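Local structure of fanconi-associated nuclease 1 homolog (Pseudomonas aeruginosa, 5Y7Q) at residues A[130-135]-A[139-144]; A[259-264]-A[284-289]. The protein is a bacterial homolog of Fanconi-associated nuclease 1, a multidomain, largely helical protein with SAP and VRR-NUC regions. All blocks are in the same frame, centred on the assembly; numbering follows the deposited sequence.

Contact 1: residues A[130-135]-A[139-144]; sequences AQLFGL and DELSQL
Leu141 lays one of its methyls on the ring of Phe133, and that CH-pi contact is the tight part of the packing between the helices 130-135 and 139-144. CD1 of Leu141 stands 3.7 Å from the centroid of the Phe133 ring, only 7° off its normal, and is therefore close to equidistant from the six ring carbons. The other methyl reaches past the centre: Leu141 CD2 falls just outside the ring outline, beyond the Phe133 CD1-CE1 bond, 3.8 Å from Phe133 CE1. One methyl thus rests over the face while the other hangs past the rim. A first torsion of -80° turns CG of Leu141 away from its own carbonyl carbon and sends both methyls across to the other helix. On the phenylalanine, the bond from CA to CB does not aim at the partner helix, and it is the ring that swings over to meet the methyls.

The two helices follow each other in the SAP region of the protein, with only residues 136 and 137 between helix 129-135 and helix 138-144, and helix 156-163 packs against the same leucine-phenylalanine pair: Leu160 touches Phe133, and Lys156 touches Leu141 while its NZ hydrogen-bonds to Phe133 O.

Beyond the ring the contact slackens. Leu132 CG comes to 4.4 Å from Leu141 CD2, a looser apolar touch. Leu144, partly exposed, faces Leu132, with Leu144 CD2 4.7 Å from Leu132 CD2. Glu140, also partly exposed, has a weak hydrogen bond from OE2 to the backbone N of Lys137 and a long, weak ion pair with Arg96, whose NH1 also hydrogen-bonds to Leu135 O and so links the two helices.

Contact 2: residues A[259-264]-A[284-289]; sequences EELLAG and FQFAQH
Phe286 pushes its ring from helix 273-292 against two neighbouring leucines of helix 258-264, Leu261 and Leu262, and the contact is purely apolar across the two segments. Leu262 meets the ring at its edge, close to the ring plane: its CD2 is 3.6 Å from Phe286 CD2 and 4.0 Å from Phe286 CE2. These two side chains run past each other in opposite directions. Leu261 takes the far end of the ring instead, with CD1 4.0 Å from Phe286 CZ and slightly farther from CE1. Leu262 thus holds the CD2-CE2 edge, while Leu261 comes in obliquely near CZ and CE1. For Phe286, a first torsion of -72° places CG beside the backbone N and opposite the carbonyl carbon, which sends the ring outward to the leucines.

The aromatic interactions come from a third helix, 236-253: Phe252 meets the rings of both Phe286 and His289 edge-to-face, and also touches Leu261. Leu302 of helix 296-304 packs on both Leu262 and Phe286, so the cluster joins four helices.

Polar bonding lies off to the flank, where Gln285 OE1 accepts a hydrogen bond from Arg249 NH1. With methyls and aromatic carbons alone at the interface, the pairing probably rests on shape and the burial of apolar surface, with no polar bond between these two segments to fix their register.

From the N terminus, the chain first reaches contact 1, which closes a very short loop: just two residues separate helices 129-135 and 138-144 in the SAP region. It is completed well before contact 2 begins, so the two stand in series, neither nested nor crossed. Contact 2 closes a longer excursion of 19 intervening residues, bringing helix 273-292 back beside helix 258-264 in the helical middle of the chain. The centres of contact 1 and contact 2 are about 36 Å apart, and the nearest atoms of contact 1 and contact 2 about 19 Å apart. The nearest atoms of contact 1 and contact 2 lie about 5 Å and 7 Å from the bound nucleic acid.

Contact 1: residues A[130-135]-A[139-144]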
loop_
_atom_site.group_PDB
_atom_site.type_symbol
_atom_site.label_atom_id
_atom_site.label_comp_id
_atom_site.label_asym_id
_atom_site.label_seq_id
_atom_site.Cartn_x
_atom_site.Cartn_y
_atom_site.Cartn_z
ATOM N N ALA A 130 30.062 -9.350 -3.994
ATOM C CA ALA A 130 28.796 -9.539 -3.289
ATOM C C ALA A 130 27.906 -10.549 -4.004
ATOM O O ALA A 130 27.244 -11.373 -3.357
ATOM C CB ALA A 130 28.081 -8.200 -3.149
ATOM N N GLN A 131 27.884 -10.507 -5.346
ATOM C CA GLN A 131 27.049 -11.437 -6.102
ATOM C C GLN A 131 27.602 -12.848 -6.014
ATOM O O GLN A 131 26.844 -13.823 -5.891
ATOM C CB GLN A 131 26.949 -11.001 -7.561
ATOM C CG GLN A 131 26.994 -9.499 -7.808
ATOM C CD GLN A 131 26.865 -9.161 -9.294
ATOM O OE1 GLN A 131 27.685 -8.441 -9.862
ATOM N NE2 GLN A 131 25.843 -9.693 -9.925
ATOM N N LEU A 132 28.928 -12.965 -6.086
ATOM C CA LEU A 132 29.596 -14.225 -5.790
ATOM C C LEU A 132 29.160 -14.752 -4.438
ATOM O O LEU A 132 28.936 -15.955 -4.273
ATOM C CB LEU A 132 31.108 -14.028 -5.816
ATOM C CG LEU A 132 31.940 -15.251 -5.467
ATOM C CD1 LEU A 132 31.708 -16.305 -6.513
ATOM C CD2 LEU A 132 33.419 -14.893 -5.389
ATOM N N PHE A 133 29.002 -13.853 -3.466
ATOM C CA PHE A 133 28.568 -14.261 -2.136
ATOM C C PHE A 133 27.119 -14.699 -2.131
ATOM O O PHE A 133 26.733 -15.543 -1.314
ATOM C CB PHE A 133 28.783 -13.128 -1.141
ATOM C CG PHE A 133 30.030 -13.285 -0.352
ATOM C CD1 PHE A 133 31.261 -13.285 -0.986
ATOM C CD2 PHE A 133 29.981 -13.474 1.019
ATOM C CE1 PHE A 133 32.418 -13.448 -0.258
ATOM C CE2 PHE A 133 31.133 -13.645 1.747
ATOM C CZ PHE A 133 32.353 -13.632 1.110
ATOM N N GLY A 134 26.305 -14.139 -3.027
ATOM C CA GLY A 134 24.931 -14.600 -3.145
ATOM C C GLY A 134 24.841 -16.002 -3.708
ATOM O O GLY A 134 24.085 -16.842 -3.205
ATOM N N LEU A 135 25.631 -16.289 -4.741
ATOM C CA LEU A 135 25.576 -17.614 -5.348
ATOM C C LEU A 135 26.168 -18.710 -4.453
ATOM O O LEU A 135 25.704 -19.850 -4.493
ATOM C CB LEU A 135 26.293 -17.579 -6.700
ATOM C CG LEU A 135 25.563 -16.727 -7.735
ATOM C CD1 LEU A 135 26.541 -16.040 -8.670
ATOM C CD2 LEU A 135 24.577 -17.585 -8.503
ATOM N N ASP A 139 30.634 -22.381 3.373
ATOM C CA ASP A 139 31.748 -23.325 3.402
ATOM C C ASP A 139 32.656 -23.126 2.202
ATOM O O ASP A 139 33.867 -22.918 2.348
ATOM C CB ASP A 139 31.223 -24.756 3.436
ATOM C CG ASP A 139 30.928 -25.225 4.837
ATOM O OD1 ASP A 139 31.777 -24.997 5.731
ATOM O OD2 ASP A 139 29.845 -25.817 5.039
ATOM N N GLU A 140 32.079 -23.189 1.000
ATOM C CA GLU A 140 32.848 -22.969 -0.217
ATOM C C GLU A 140 33.609 -21.649 -0.165
ATOM O O GLU A 140 34.781 -21.588 -0.552
ATOM C CB GLU A 140 31.918 -23.012 -1.430
ATOM C CG GLU A 140 30.639 -23.796 -1.183
ATOM C CD GLU A 140 29.894 -24.095 -2.467
ATOM O OE1 GLU A 140 30.581 -24.361 -3.482
ATOM O OE2 GLU A 140 28.639 -24.053 -2.474
ATOM N N LEU A 141 32.965 -20.587 0.334
ATOM C CA LEU A 141 33.608 -19.275 0.385
ATOM C C LEU A 141 34.701 -19.226 1.440
ATOM O O LEU A 141 35.724 -18.556 1.256
ATOM C CB LEU A 141 32.564 -18.200 0.656
ATOM C CG LEU A 141 31.792 -17.819 -0.590
ATOM C CD1 LEU A 141 30.571 -17.028 -0.213
ATOM C CD2 LEU A 141 32.709 -17.014 -1.487
ATOM N N SER A 142 34.479 -19.905 2.565
ATOM C CA SER A 142 35.482 -19.994 3.616
ATOM C C SER A 142 36.741 -20.670 3.096
ATOM O O SER A 142 37.860 -20.204 3.347
ATOM C CB SER A 142 34.906 -20.766 4.805
ATOM O OG SER A 142 34.853 -19.966 5.971
ATOM N N GLN A 143 36.565 -21.766 2.351
ATOM C CA GLN A 143 37.692 -22.496 1.782
ATOM C C GLN A 143 38.361 -21.709 0.659
ATOM O O GLN A 143 39.593 -21.697 0.553
ATOM C CB GLN A 143 37.211 -23.853 1.271
ATOM C CG GLN A 143 38.310 -24.717 0.697
ATOM C CD GLN A 143 37.771 -25.907 -0.068
ATOM O OE1 GLN A 143 36.579 -25.963 -0.395
ATOM N NE2 GLN A 143 38.649 -26.872 -0.356
ATOM N N LEU A 144 37.567 -21.046 -0.182
ATOM C CA LEU A 144 38.105 -20.373 -1.359
ATOM C C LEU A 144 39.150 -19.335 -0.973
ATOM O O LEU A 144 40.290 -19.367 -1.453
ATOM C CB LEU A 144 36.971 -19.722 -2.151
ATOM C CG LEU A 144 37.434 -18.897 -3.362
ATOM C CD1 LEU A 144 38.467 -19.653 -4.218
ATOM C CD2 LEU A 144 36.252 -18.488 -4.221
#

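Contact 2: residues A[259-264]-A[284-289]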
loop_
_atom_site.group_PDB
_atom_site.type_symbol
_atom_site.label_atom_id
_atom_site.label_comp_id
_atom_site.label_asym_id
_atom_site.label_seq_id
_atom_site.Cartn_x
_atom_site.Cartn_y
_atom_site.Cartn_z
ATOM N N GLU A 259 20.573 15.510 -4.140
ATOM C CA GLU A 259 20.984 16.498 -5.133
ATOM C C GLU A 259 20.763 15.965 -6.544
ATOM O O GLU A 259 20.050 16.574 -7.358
ATOM C CB GLU A 259 22.445 16.899 -4.916
ATOM C CG GLU A 259 22.974 17.923 -5.944
ATOM C CD GLU A 259 24.441 18.349 -5.710
ATOM O OE1 GLU A 259 24.677 19.251 -4.875
ATOM O OE2 GLU A 259 25.355 17.790 -6.367
ATOM N N GLU A 260 21.324 14.791 -6.834
ATOM C CA GLU A 260 21.134 14.196 -8.152
ATOM C C GLU A 260 19.764 13.540 -8.289
ATOM O O GLU A 260 19.221 13.470 -9.401
ATOM C CB GLU A 260 22.262 13.196 -8.451
ATOM C CG GLU A 260 22.512 12.135 -7.380
ATOM C CD GLU A 260 23.779 11.295 -7.636
ATOM O OE1 GLU A 260 24.899 11.790 -7.370
ATOM O OE2 GLU A 260 23.652 10.135 -8.095
ATOM N N LEU A 261 19.180 13.081 -7.180
ATOM C CA LEU A 261 17.801 12.604 -7.223
ATOM C C LEU A 261 16.872 13.680 -7.764
ATOM O O LEU A 261 16.110 13.439 -8.707
ATOM C CB LEU A 261 17.349 12.161 -5.834
ATOM C CG LEU A 261 17.811 10.785 -5.373
ATOM C CD1 LEU A 261 17.164 10.455 -4.048
ATOM C CD2 LEU A 261 17.479 9.734 -6.408
ATOM N N LEU A 262 16.949 14.887 -7.192
ATOM C CA LEU A 262 16.076 15.989 -7.588
ATOM C C LEU A 262 16.402 16.475 -8.985
ATOM O O LEU A 262 15.488 16.815 -9.750
ATOM C CB LEU A 262 16.192 17.155 -6.606
ATOM C CG LEU A 262 15.682 16.940 -5.192
ATOM C CD1 LEU A 262 16.103 18.125 -4.335
ATOM C CD2 LEU A 262 14.162 16.712 -5.202
ATOM N N ALA A 263 17.701 16.558 -9.316
ATOM C CA ALA A 263 18.091 16.859 -10.695
ATOM C C ALA A 263 17.392 15.928 -11.686
ATOM O O ALA A 263 16.953 16.373 -12.756
ATOM C CB ALA A 263 19.613 16.765 -10.856
ATOM N N GLY A 264 17.260 14.640 -11.332
ATOM C CA GLY A 264 16.694 13.662 -12.255
ATOM C C GLY A 264 15.188 13.711 -12.398
ATOM O O GLY A 264 14.661 13.449 -13.487
ATOM N N PHE A 284 7.161 14.385 -1.514
ATOM C CA PHE A 284 6.804 14.398 -0.097
ATOM C C PHE A 284 7.845 13.645 0.736
ATOM O O PHE A 284 8.443 14.209 1.662
ATOM C CB PHE A 284 5.397 13.802 0.078
ATOM C CG PHE A 284 4.768 14.053 1.428
ATOM C CD1 PHE A 284 4.178 15.264 1.715
ATOM C CD2 PHE A 284 4.733 13.054 2.388
ATOM C CE1 PHE A 284 3.600 15.485 2.948
ATOM C CE2 PHE A 284 4.163 13.266 3.620
ATOM C CZ PHE A 284 3.594 14.478 3.905
ATOM N N GLN A 285 8.114 12.382 0.389
ATOM C CA GLN A 285 9.054 11.616 1.200
ATOM C C GLN A 285 10.441 12.250 1.197
ATOM O O GLN A 285 11.130 12.256 2.231
ATOM C CB GLN A 285 9.116 10.178 0.710
ATOM C CG GLN A 285 7.762 9.649 0.324
ATOM C CD GLN A 285 7.513 8.251 0.826
ATOM O OE1 GLN A 285 6.642 7.554 0.310
ATOM N NE2 GLN A 285 8.275 7.826 1.843
ATOM N N PHE A 286 10.870 12.789 0.047
ATOM C CA PHE A 286 12.138 13.517 0.018
ATOM C C PHE A 286 12.157 14.578 1.105
ATOM O O PHE A 286 13.111 14.676 1.891
ATOM C CB PHE A 286 12.364 14.175 -1.343
ATOM C CG PHE A 286 12.692 13.215 -2.437
ATOM C CD1 PHE A 286 12.824 11.865 -2.181
ATOM C CD2 PHE A 286 12.883 13.674 -3.735
ATOM C CE1 PHE A 286 13.133 10.994 -3.195
ATOM C CE2 PHE A 286 13.189 12.809 -4.756
ATOM C CZ PHE A 286 13.315 11.464 -4.486
ATOM N N ALA A 287 11.082 15.366 1.172
ATOM C CA ALA A 287 10.975 16.411 2.179
ATOM C C ALA A 287 11.042 15.842 3.591
ATOM O O ALA A 287 11.745 16.386 4.449
ATOM C CB ALA A 287 9.683 17.188 1.974
ATOM N N GLN A 288 10.308 14.757 3.860
ATOM C CA GLN A 288 10.375 14.161 5.193
ATOM C C GLN A 288 11.807 13.826 5.550
ATOM O O GLN A 288 12.289 14.166 6.639
ATOM C CB GLN A 288 9.508 12.910 5.281
ATOM C CG GLN A 288 8.036 13.201 5.442
ATOM C CD GLN A 288 7.213 11.969 5.772
ATOM O OE1 GLN A 288 7.547 10.860 5.364
ATOM N NE2 GLN A 288 6.120 12.164 6.514
ATOM N N HIS A 289 12.509 13.167 4.629
ATOM C CA HIS A 289 13.911 12.856 4.850
ATOM C C HIS A 289 14.693 14.121 5.186
ATOM O O HIS A 289 15.503 14.135 6.119
ATOM C CB HIS A 289 14.475 12.157 3.616
ATOM C CG HIS A 289 15.944 11.886 3.692
ATOM N ND1 HIS A 289 16.490 10.984 4.581
ATOM C CD2 HIS A 289 16.982 12.397 2.987
ATOM C CE1 HIS A 289 17.801 10.952 4.419
ATOM N NE2 HIS A 289 18.126 11.799 3.457
#